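Local coordinates for protein leucine aminopeptidase A1, chloroplastic (Solanum lycopersicum, PDB 5D8N) that removes N-terminal amino acids, preferably leucine, from peptides as a magnesium-dependent homohexameric aminopeptidase, and also counts molecular chaperone activity among its roles, at residues A[294-299]-A[397-402]; A[347-352]-A[524-529]; A[280-285]-A[334-339]. The protein carries 1 engineered substitution. All coordinates share one frame; numbering follows the deposited sequence.

In the fold
All three contacts pack helices onto the central mixed sheet of the M17 catalytic domain. Strand 347-358 lies between strands 278-284 and 293-305, joining contact 2 to both others: Phe351 N probably bonds Leu282 O and Leu297 N probably bonds His350 O, each at 2.7 Å. Centres of contacts 2 and 3 are about 9 Å apart, those of contacts 1 and 2 about 11 Å. Contacts 2 and 3 share one sheet face, where Phe351 meets Ala336; contact 1 occupies the opposite face. Contact 1 lies nearest the active site: the side chain of Val298 is about 7 Å from that of Lys300, a magnesium-binding residue of the active site. Contacts 2 and 3 lie away from it.

Contact 1 of 3, residues A[294-299]-A[397-402]; sequences KLALVG and IYACNQ
The ammonium of Lys294 reaches the backbone carbonyl of Gln402, NZ to O 2.9 Å, in the one hydrogen bond between strand 294-299 and segment 397-402. It joins a strand of the alpha/beta sheet in the M17 catalytic domain to the C-terminal end of helix 388-401, which packs on one face of that sheet. The donor lies in the carbonyl plane, with a C=O...NZ angle of 154°. CG stands beside the backbone N (chi1 -66°), and a bend at chi3 (70°) carries NZ across to the carbonyl; CE follows it to within 3.6 Å of Gln402 O. Carbonyls at a helix C-terminus carry partial negative charge, which would probably help hold the ammonium here. The aliphatic part of Lys294 also lies against Glu348 of the adjacent strand, so that carboxylate may add to the favourable field. A methionine in its place has no ammonium, and Gln402 O would probably lose its tie to the strand, leaving the helix end less firmly held.

Farther along the strand the contact is wholly apolar and buried. Ala296 and Val298 direct their CB atoms toward the helix, while Leu297 points away and packs on Leu522 and Trp525 on the other side of the sheet. The small side chains let the backbones come close: the CA atoms of Ala296 and Ala399 are 6.4 Å apart. Ile352 and Ile407, from strands flanking this one, also touch Ala399. Past Val298 the strand runs on to the magnesium-binding Lys300. The methyl of Ala399 points into the notch formed by two strand side chains, its CB 4.0 Å from Ala296 CB and likewise 4.0 Å from Val298 CG2.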
loop_
_atom_site.group_PDB
_atom_site.type_symbol
_atom_site.label_atom_id
_atom_site.label_comp_id
_atom_site.label_asym_id
_atom_site.label_seq_id
_atom_site.Cartn_x
_atom_site.Cartn_y
_atom_site.Cartn_z
ATOM N N LYS A 294 -11.666 -46.845 -14.512
ATOM C CA LYS A 294 -11.335 -45.681 -15.337
ATOM C C LYS A 294 -11.117 -44.446 -14.479
ATOM O O LYS A 294 -12.015 -43.988 -13.752
ATOM C CB LYS A 294 -12.429 -45.418 -16.367
ATOM C CG LYS A 294 -12.537 -46.533 -17.400
ATOM C CD LYS A 294 -13.665 -46.334 -18.399
ATOM C CE LYS A 294 -13.341 -45.169 -19.336
ATOM N NZ LYS A 294 -14.417 -44.875 -20.329
ATOM N N LEU A 295 -9.895 -43.927 -14.529
ATOM C CA LEU A 295 -9.479 -42.790 -13.695
ATOM C C LEU A 295 -8.980 -41.667 -14.594
ATOM O O LEU A 295 -8.391 -41.922 -15.651
ATOM C CB LEU A 295 -8.370 -43.231 -12.746
ATOM C CG LEU A 295 -8.609 -44.526 -11.962
ATOM C CD1 LEU A 295 -7.326 -44.931 -11.247
ATOM C CD2 LEU A 295 -9.732 -44.358 -10.951
ATOM N N ALA A 296 -9.104 -40.430 -14.120
ATOM C CA ALA A 296 -8.412 -39.305 -14.722
ATOM C C ALA A 296 -7.563 -38.522 -13.723
ATOM O O ALA A 296 -7.969 -38.230 -12.603
ATOM C CB ALA A 296 -9.393 -38.354 -15.410
ATOM N N LEU A 297 -6.471 -37.993 -14.250
ATOM C CA LEU A 297 -5.595 -37.093 -13.520
ATOM C C LEU A 297 -5.495 -35.830 -14.358
ATOM O O LEU A 297 -5.002 -35.876 -15.486
ATOM C CB LEU A 297 -4.210 -37.724 -13.357
ATOM C CG LEU A 297 -4.179 -39.041 -12.585
ATOM C CD1 LEU A 297 -2.781 -39.612 -12.576
ATOM C CD2 LEU A 297 -4.643 -38.775 -11.157
ATOM N N VAL A 298 -5.985 -34.725 -13.805
ATOM C CA VAL A 298 -6.029 -33.438 -14.478
ATOM C C VAL A 298 -5.065 -32.452 -13.814
ATOM O O VAL A 298 -5.102 -32.264 -12.594
ATOM C CB VAL A 298 -7.446 -32.859 -14.407
ATOM C CG1 VAL A 298 -7.469 -31.478 -15.050
ATOM C CG2 VAL A 298 -8.398 -33.794 -15.128
ATOM N N GLY A 299 -4.185 -31.855 -14.612
ATOM C CA GLY A 299 -3.183 -30.933 -14.079
ATOM C C GLY A 299 -3.301 -29.552 -14.683
ATOM O O GLY A 299 -3.452 -29.401 -15.896
ATOM N N ILE A 397 -14.453 -30.888 -17.558
ATOM C CA ILE A 397 -15.579 -31.294 -18.390
ATOM C C ILE A 397 -15.080 -32.353 -19.358
ATOM O O ILE A 397 -15.715 -33.380 -19.511
ATOM C CB ILE A 397 -16.155 -30.096 -19.160
ATOM C CG1 ILE A 397 -16.876 -29.159 -18.186
ATOM C CG2 ILE A 397 -17.142 -30.545 -20.225
ATOM C CD1 ILE A 397 -17.026 -27.725 -18.687
ATOM N N TYR A 398 -13.909 -32.137 -19.956
ATOM C CA TYR A 398 -13.344 -33.109 -20.881
ATOM C C TYR A 398 -13.081 -34.438 -20.194
ATOM O O TYR A 398 -13.403 -35.507 -20.707
ATOM C CB TYR A 398 -12.025 -32.577 -21.436
ATOM C CG TYR A 398 -11.403 -33.442 -22.502
ATOM C CD1 TYR A 398 -10.518 -34.441 -22.180
ATOM C CD2 TYR A 398 -11.732 -33.274 -23.836
ATOM C CE1 TYR A 398 -9.972 -35.253 -23.153
ATOM C CE2 TYR A 398 -11.136 -34.038 -24.834
ATOM C CZ TYR A 398 -10.281 -35.049 -24.476
ATOM O OH TYR A 398 -9.639 -35.767 -25.460
ATOM N N ALA A 399 -12.520 -34.381 -18.989
ATOM C CA ALA A 399 -12.287 -35.605 -18.238
ATOM C C ALA A 399 -13.599 -36.357 -18.014
ATOM O O ALA A 399 -13.657 -37.595 -18.142
ATOM C CB ALA A 399 -11.600 -35.307 -16.904
ATOM N N CYS A 400 -14.622 -35.649 -17.561
ATOM C CA CYS A 400 -15.903 -36.305 -17.332
ATOM C C CYS A 400 -16.441 -36.931 -18.625
ATOM O O CYS A 400 -17.036 -37.988 -18.588
ATOM C CB CYS A 400 -16.933 -35.352 -16.730
ATOM S SG CYS A 400 -16.529 -34.818 -15.049
ATOM N N ASN A 401 -16.175 -36.301 -19.764
ATOM C CA ASN A 401 -16.654 -36.796 -21.042
ATOM C C ASN A 401 -15.888 -37.992 -21.561
ATOM O O ASN A 401 -16.372 -38.648 -22.476
ATOM C CB ASN A 401 -16.622 -35.703 -22.116
ATOM C CG ASN A 401 -17.719 -34.682 -21.923
ATOM O OD1 ASN A 401 -18.684 -34.942 -21.221
ATOM N ND2 ASN A 401 -17.539 -33.498 -22.470
ATOM N N GLN A 402 -14.795 -38.358 -20.908
ATOM C CA GLN A 402 -14.125 -39.610 -21.227
ATOM C C GLN A 402 -14.779 -40.806 -20.506
ATOM O O GLN A 402 -14.333 -41.944 -20.628
ATOM C CB GLN A 402 -12.643 -39.515 -20.867
ATOM C CG GLN A 402 -11.884 -38.388 -21.532
ATOM C CD GLN A 402 -12.296 -38.162 -22.981
ATOM O OE1 GLN A 402 -12.957 -37.156 -23.335
ATOM N NE2 GLN A 402 -11.849 -39.075 -23.834
#

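Contact 2 of 3, residues A[347-352]-A[524-529]; sequences VEVHFI and EWVLRN
Val349 and Val526 meet branch to branch, Val349 CG2 lying 3.8 Å from Val526 CG1, with the two side chains set at a slant. The same CG1 of Val526 has Val347 CG2 at 4.0 Å, in one of the two conformers of Val347. That conformer sets Val347 CG1 against Val526 O and, at 3.6 Å, against O of the C-terminal carboxylate of Asn529. With CG1 of Val349 anti to the backbone N (chi1 -174°), its branches divide their work: CG2 meets the helix and CG1 lies over one face of the Phe351 ring, toward its rim.

The arrangement is helix-on-sheet packing in the alpha/beta catalytic domain, the C-terminal helix 519-527 lying over strand 347-358. Its last turn is fastened by Asn529 ND2, which bonds Trp525 O at 3.0 Å and sits above one face of the indole, toward its rim, while Lys406 NZ holds Asn529 OD1. On the outer side Arg528 grips Glu524 side-on, NE and NH2 both reaching OE1 in the guanidinium plane. Behind the strand, away from the helix, His350 NE2 donates to Glu348 OE2 at 2.7 Å, and His350 ND1 pairs with His281 NE2.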
loop_
_atom_site.group_PDB
_atom_site.type_symbol
_atom_site.label_atom_id
_atom_site.label_comp_id
_atom_site.label_asym_id
_atom_site.label_seq_id
_atom_site.Cartn_x
_atom_site.Cartn_y
_atom_site.Cartn_z
ATOM N N VAL A 347 -6.453 -50.943 -14.551
ATOM C CA VAL A 347 -6.728 -49.497 -14.570
ATOM C C VAL A 347 -6.559 -48.919 -15.972
ATOM O O VAL A 347 -5.674 -49.286 -16.758
ATOM C CB VAL A 347 -5.853 -48.660 -13.602
ATOM C CG1 VAL A 347 -6.167 -48.959 -12.143
ATOM C CG2 VAL A 347 -4.371 -48.899 -13.861
ATOM N N GLU A 348 -7.417 -47.953 -16.258
ATOM C CA GLU A 348 -7.266 -47.105 -17.422
ATOM C C GLU A 348 -7.146 -45.690 -16.888
ATOM O O GLU A 348 -8.014 -45.256 -16.141
ATOM C CB GLU A 348 -8.469 -47.252 -18.356
ATOM C CG GLU A 348 -8.500 -46.312 -19.548
ATOM C CD GLU A 348 -9.773 -46.452 -20.381
ATOM O OE1 GLU A 348 -10.146 -47.582 -20.754
ATOM O OE2 GLU A 348 -10.384 -45.427 -20.741
ATOM N N VAL A 349 -6.058 -45.002 -17.218
ATOM C CA VAL A 349 -5.793 -43.685 -16.634
ATOM C C VAL A 349 -5.655 -42.641 -17.723
ATOM O O VAL A 349 -4.788 -42.738 -18.606
ATOM C CB VAL A 349 -4.505 -43.657 -15.790
ATOM C CG1 VAL A 349 -4.350 -42.317 -15.091
ATOM C CG2 VAL A 349 -4.537 -44.737 -14.724
ATOM N N HIS A 350 -6.481 -41.609 -17.616
ATOM C CA HIS A 350 -6.398 -40.474 -18.528
ATOM C C HIS A 350 -5.650 -39.318 -17.877
ATOM O O HIS A 350 -5.902 -38.982 -16.711
ATOM C CB HIS A 350 -7.809 -40.042 -18.893
ATOM C CG HIS A 350 -8.572 -41.096 -19.619
ATOM N ND1 HIS A 350 -8.728 -41.085 -20.984
ATOM C CD2 HIS A 350 -9.234 -42.186 -19.174
ATOM C CE1 HIS A 350 -9.379 -42.170 -21.360
ATOM N NE2 HIS A 350 -9.759 -42.814 -20.273
ATOM N N PHE A 351 -4.616 -38.848 -18.562
ATOM C CA PHE A 351 -3.824 -37.721 -18.085
ATOM C C PHE A 351 -4.139 -36.496 -18.939
ATOM O O PHE A 351 -3.950 -36.518 -20.157
ATOM C CB PHE A 351 -2.326 -38.021 -18.169
ATOM C CG PHE A 351 -1.909 -39.324 -17.571
ATOM C CD1 PHE A 351 -2.114 -40.521 -18.256
ATOM C CD2 PHE A 351 -1.364 -39.372 -16.307
ATOM C CE1 PHE A 351 -1.683 -41.714 -17.702
ATOM C CE2 PHE A 351 -1.027 -40.572 -15.704
ATOM C CZ PHE A 351 -1.181 -41.749 -16.397
ATOM N N ILE A 352 -4.668 -35.447 -18.313
ATOM C CA ILE A 352 -5.241 -34.315 -19.046
ATOM C C ILE A 352 -4.692 -32.972 -18.577
ATOM O O ILE A 352 -4.680 -32.704 -17.384
ATOM C CB ILE A 352 -6.765 -34.354 -18.904
ATOM C CG1 ILE A 352 -7.323 -35.571 -19.643
ATOM C CG2 ILE A 352 -7.390 -33.086 -19.450
ATOM C CD1 ILE A 352 -8.693 -35.986 -19.177
ATOM N N GLU A 524 0.711 -43.988 -6.224
ATOM C CA GLU A 524 0.159 -44.865 -5.189
ATOM C C GLU A 524 -1.346 -44.951 -5.331
ATOM O O GLU A 524 -1.934 -46.012 -5.140
ATOM C CB GLU A 524 0.513 -44.403 -3.778
ATOM C CG GLU A 524 1.963 -44.676 -3.391
ATOM C CD GLU A 524 2.300 -46.164 -3.259
ATOM O OE1 GLU A 524 1.394 -46.972 -2.950
ATOM O OE2 GLU A 524 3.507 -46.484 -3.333
ATOM N N TRP A 525 -1.998 -43.824 -5.588
ATOM C CA TRP A 525 -3.448 -43.832 -5.678
ATOM C C TRP A 525 -3.925 -44.701 -6.844
ATOM O O TRP A 525 -4.890 -45.448 -6.735
ATOM C CB TRP A 525 -3.976 -42.403 -5.849
ATOM C CG TRP A 525 -5.465 -42.328 -6.035
ATOM C CD1 TRP A 525 -6.421 -42.567 -5.089
ATOM C CD2 TRP A 525 -6.161 -42.068 -7.251
ATOM N NE1 TRP A 525 -7.664 -42.301 -5.604
ATOM C CE2 TRP A 525 -7.537 -42.056 -6.944
ATOM C CE3 TRP A 525 -5.754 -41.686 -8.535
ATOM C CZ2 TRP A 525 -8.508 -41.710 -7.879
ATOM C CZ3 TRP A 525 -6.722 -41.378 -9.484
ATOM C CH2 TRP A 525 -8.084 -41.359 -9.135
ATOM N N VAL A 526 -3.313 -44.535 -8.011
ATOM C CA VAL A 526 -3.656 -45.369 -9.172
ATOM C C VAL A 526 -3.491 -46.851 -8.865
ATOM O O VAL A 526 -4.370 -47.653 -9.181
ATOM C CB VAL A 526 -2.809 -44.991 -10.417
ATOM C CG1 VAL A 526 -2.953 -46.008 -11.534
ATOM C CG2 VAL A 526 -3.234 -43.618 -10.908
ATOM N N LEU A 527 -2.363 -47.196 -8.245
ATOM C CA LEU A 527 -2.045 -48.575 -7.925
ATOM C C LEU A 527 -2.971 -49.202 -6.894
ATOM O O LEU A 527 -3.200 -50.408 -6.929
ATOM C CB LEU A 527 -0.629 -48.676 -7.394
ATOM C CG LEU A 527 0.426 -48.520 -8.494
ATOM C CD1 LEU A 527 1.799 -48.818 -7.913
ATOM C CD2 LEU A 527 0.149 -49.442 -9.659
ATOM N N ARG A 528 -3.539 -48.386 -6.011
ATOM C CA ARG A 528 -4.396 -48.916 -4.961
ATOM C C ARG A 528 -5.830 -48.988 -5.468
ATOM O O ARG A 528 -6.718 -49.419 -4.762
ATOM C CB ARG A 528 -4.302 -48.052 -3.705
ATOM C CG ARG A 528 -3.030 -48.346 -2.910
ATOM C CD ARG A 528 -2.484 -47.191 -2.060
ATOM N NE ARG A 528 -1.078 -47.445 -1.720
ATOM C CZ ARG A 528 -0.662 -48.218 -0.713
ATOM N NH1 ARG A 528 -1.514 -48.639 0.219
ATOM N NH2 ARG A 528 0.625 -48.544 -0.611
ATOM N N ASN A 529 -6.079 -48.469 -6.661
ATOM C CA ASN A 529 -7.361 -48.710 -7.311
ATOM C C ASN A 529 -7.353 -50.019 -8.092
ATOM O O ASN A 529 -7.922 -50.121 -9.181
ATOM C CB ASN A 529 -7.666 -47.588 -8.286
ATOM C CG ASN A 529 -8.482 -46.498 -7.644
ATOM O OD1 ASN A 529 -9.703 -46.572 -7.599
ATOM N ND2 ASN A 529 -7.810 -45.467 -7.169
ATOM O OXT ASN A 529 -6.638 -50.942 -7.701
#

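Contact 3 of 3, residues A[280-285]-A[334-339]; sequences IHLCFK and GAAKAL
Leu282 and Ala336 make the apolar side-chain contact between strand 280-285 and helix 334-339, Leu282 CD1 lying 4.1 Å from Ala336 CB. With its CG beside the backbone N (chi1 -64°) and the chain extended beyond, Leu282 holds this one methyl out to the helix. Ala336 offers only its methyl; the nearest CA atoms across the contact, those of Phe284 and Ala336, are 7.6 Å apart.

The second kind of meeting is ring against backbone. Phe284 has CG anti to its own N (chi1 166°), which swings the ring out from the strand until CE1 comes within 3.7 Å of Leu339 O. The carbonyl oxygen meets the ring obliquely, a plain van der Waals contact. The side chain of Leu339 stays farther from this ring, its CB 4.8 Å from Phe284 CD1. No hydrogen bond links the two segments; the helix has its own, such as Leu339 N to Ala335 O at 2.9 Å.

Helix 327-342 connects the parallel, adjacent strands 293-305 and 347-358 in a beta-alpha-beta crossover, and here it also reaches over antiparallel strand 278-284. Phe351 of strand 347-358 continues the same apolar layer, touching Ala336, Leu339 and Phe284. Val249 and Ile247 of the neighbouring strand 247-252 pack against Leu282 and Phe284 respectively, and Ala240 of helix 229-242 also touches Leu282.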
loop_
_atom_site.group_PDB
_atom_site.type_symbol
_atom_site.label_atom_id
_atom_site.label_comp_id
_atom_site.label_asym_id
_atom_site.label_seq_id
_atom_site.Cartn_x
_atom_site.Cartn_y
_atom_site.Cartn_z
ATOM N N ILE A 280 -3.596 -31.434 -23.905
ATOM C CA ILE A 280 -2.885 -32.688 -23.848
ATOM C C ILE A 280 -3.741 -33.781 -23.242
ATOM O O ILE A 280 -4.263 -33.647 -22.127
ATOM C CB ILE A 280 -1.610 -32.530 -23.000
ATOM C CG1 ILE A 280 -0.662 -31.525 -23.648
ATOM C CG2 ILE A 280 -0.922 -33.871 -22.848
ATOM C CD1 ILE A 280 0.421 -31.040 -22.709
ATOM N N HIS A 281 -3.884 -34.869 -23.993
ATOM C CA HIS A 281 -4.608 -36.049 -23.527
ATOM C C HIS A 281 -3.803 -37.335 -23.707
ATOM O O HIS A 281 -3.609 -37.811 -24.820
ATOM C CB HIS A 281 -5.955 -36.153 -24.243
ATOM C CG HIS A 281 -6.814 -37.276 -23.760
ATOM N ND1 HIS A 281 -7.862 -37.782 -24.503
ATOM C CD2 HIS A 281 -6.714 -38.071 -22.662
ATOM C CE1 HIS A 281 -8.445 -38.757 -23.823
ATOM N NE2 HIS A 281 -7.756 -38.969 -22.713
ATOM N N LEU A 282 -3.281 -37.863 -22.615
ATOM C CA LEU A 282 -2.628 -39.175 -22.635
ATOM C C LEU A 282 -3.567 -40.180 -22.010
ATOM O O LEU A 282 -4.349 -39.837 -21.110
ATOM C CB LEU A 282 -1.351 -39.160 -21.804
ATOM C CG LEU A 282 -0.227 -38.246 -22.274
ATOM C CD1 LEU A 282 0.864 -38.159 -21.215
ATOM C CD2 LEU A 282 0.367 -38.791 -23.555
ATOM N N CYS A 283 -3.496 -41.412 -22.498
ATOM C CA CYS A 283 -4.250 -42.515 -21.911
ATOM C C CYS A 283 -3.372 -43.741 -21.706
ATOM O O CYS A 283 -2.758 -44.233 -22.659
ATOM C CB CYS A 283 -5.428 -42.906 -22.796
ATOM S SG CYS A 283 -6.501 -44.143 -21.999
ATOM N N PHE A 284 -3.293 -44.192 -20.460
ATOM C CA PHE A 284 -2.592 -45.413 -20.125
ATOM C C PHE A 284 -3.586 -46.550 -19.998
ATOM O O PHE A 284 -4.580 -46.414 -19.278
ATOM C CB PHE A 284 -1.800 -45.296 -18.814
ATOM C CG PHE A 284 -1.344 -46.622 -18.283
ATOM C CD1 PHE A 284 -0.174 -47.176 -18.720
ATOM C CD2 PHE A 284 -2.168 -47.370 -17.445
ATOM C CE1 PHE A 284 0.183 -48.444 -18.321
ATOM C CE2 PHE A 284 -1.829 -48.657 -17.063
ATOM C CZ PHE A 284 -0.644 -49.193 -17.511
ATOM N N LYS A 285 -3.180 -47.712 -20.513
ATOM C CA LYS A 285 -3.967 -48.947 -20.441
ATOM C C LYS A 285 -3.078 -50.110 -20.901
ATOM O O LYS A 285 -2.524 -50.002 -21.994
ATOM C CB LYS A 285 -5.084 -48.739 -21.481
ATOM C CG LYS A 285 -6.179 -49.767 -21.630
ATOM C CD LYS A 285 -7.375 -49.192 -22.382
ATOM C CE LYS A 285 -7.090 -48.637 -23.781
ATOM N NZ LYS A 285 -7.152 -47.142 -23.885
ATOM N N GLY A 334 4.546 -36.486 -14.757
ATOM C CA GLY A 334 5.422 -37.339 -13.960
ATOM C C GLY A 334 4.786 -38.661 -13.586
ATOM O O GLY A 334 5.393 -39.722 -13.712
ATOM N N ALA A 335 3.510 -38.613 -13.248
ATOM C CA ALA A 335 2.793 -39.836 -12.947
ATOM C C ALA A 335 2.712 -40.736 -14.180
ATOM O O ALA A 335 2.806 -41.958 -14.062
ATOM C CB ALA A 335 1.403 -39.526 -12.403
ATOM N N ALA A 336 2.495 -40.142 -15.350
ATOM C CA ALA A 336 2.394 -40.911 -16.581
ATOM C C ALA A 336 3.698 -41.625 -16.874
ATOM O O ALA A 336 3.698 -42.775 -17.285
ATOM C CB ALA A 336 2.031 -40.025 -17.757
ATOM N N LYS A 337 4.793 -40.891 -16.731
ATOM C CA LYS A 337 6.119 -41.436 -16.893
ATOM C C LYS A 337 6.373 -42.635 -15.981
ATOM O O LYS A 337 6.855 -43.684 -16.419
ATOM C CB LYS A 337 7.138 -40.320 -16.684
ATOM C CG LYS A 337 8.592 -40.759 -16.633
ATOM C CD LYS A 337 9.101 -41.154 -17.989
ATOM C CE LYS A 337 10.603 -41.404 -17.933
ATOM N NZ LYS A 337 11.011 -42.108 -19.195
ATOM N N ALA A 338 6.005 -42.505 -14.714
ATOM C CA ALA A 338 6.115 -43.619 -13.795
ATOM C C ALA A 338 5.249 -44.812 -14.238
ATOM O O ALA A 338 5.710 -45.955 -14.272
ATOM C CB ALA A 338 5.765 -43.178 -12.379
ATOM N N LEU A 339 3.983 -44.544 -14.529
ATOM C CA LEU A 339 3.036 -45.603 -14.783
ATOM C C LEU A 339 3.358 -46.308 -16.086
ATOM O O LEU A 339 3.103 -47.495 -16.252
ATOM C CB LEU A 339 1.628 -45.042 -14.775
ATOM C CG LEU A 339 1.166 -44.636 -13.361
ATOM C CD1 LEU A 339 -0.122 -43.828 -13.432
ATOM C CD2 LEU A 339 0.951 -45.852 -12.465
#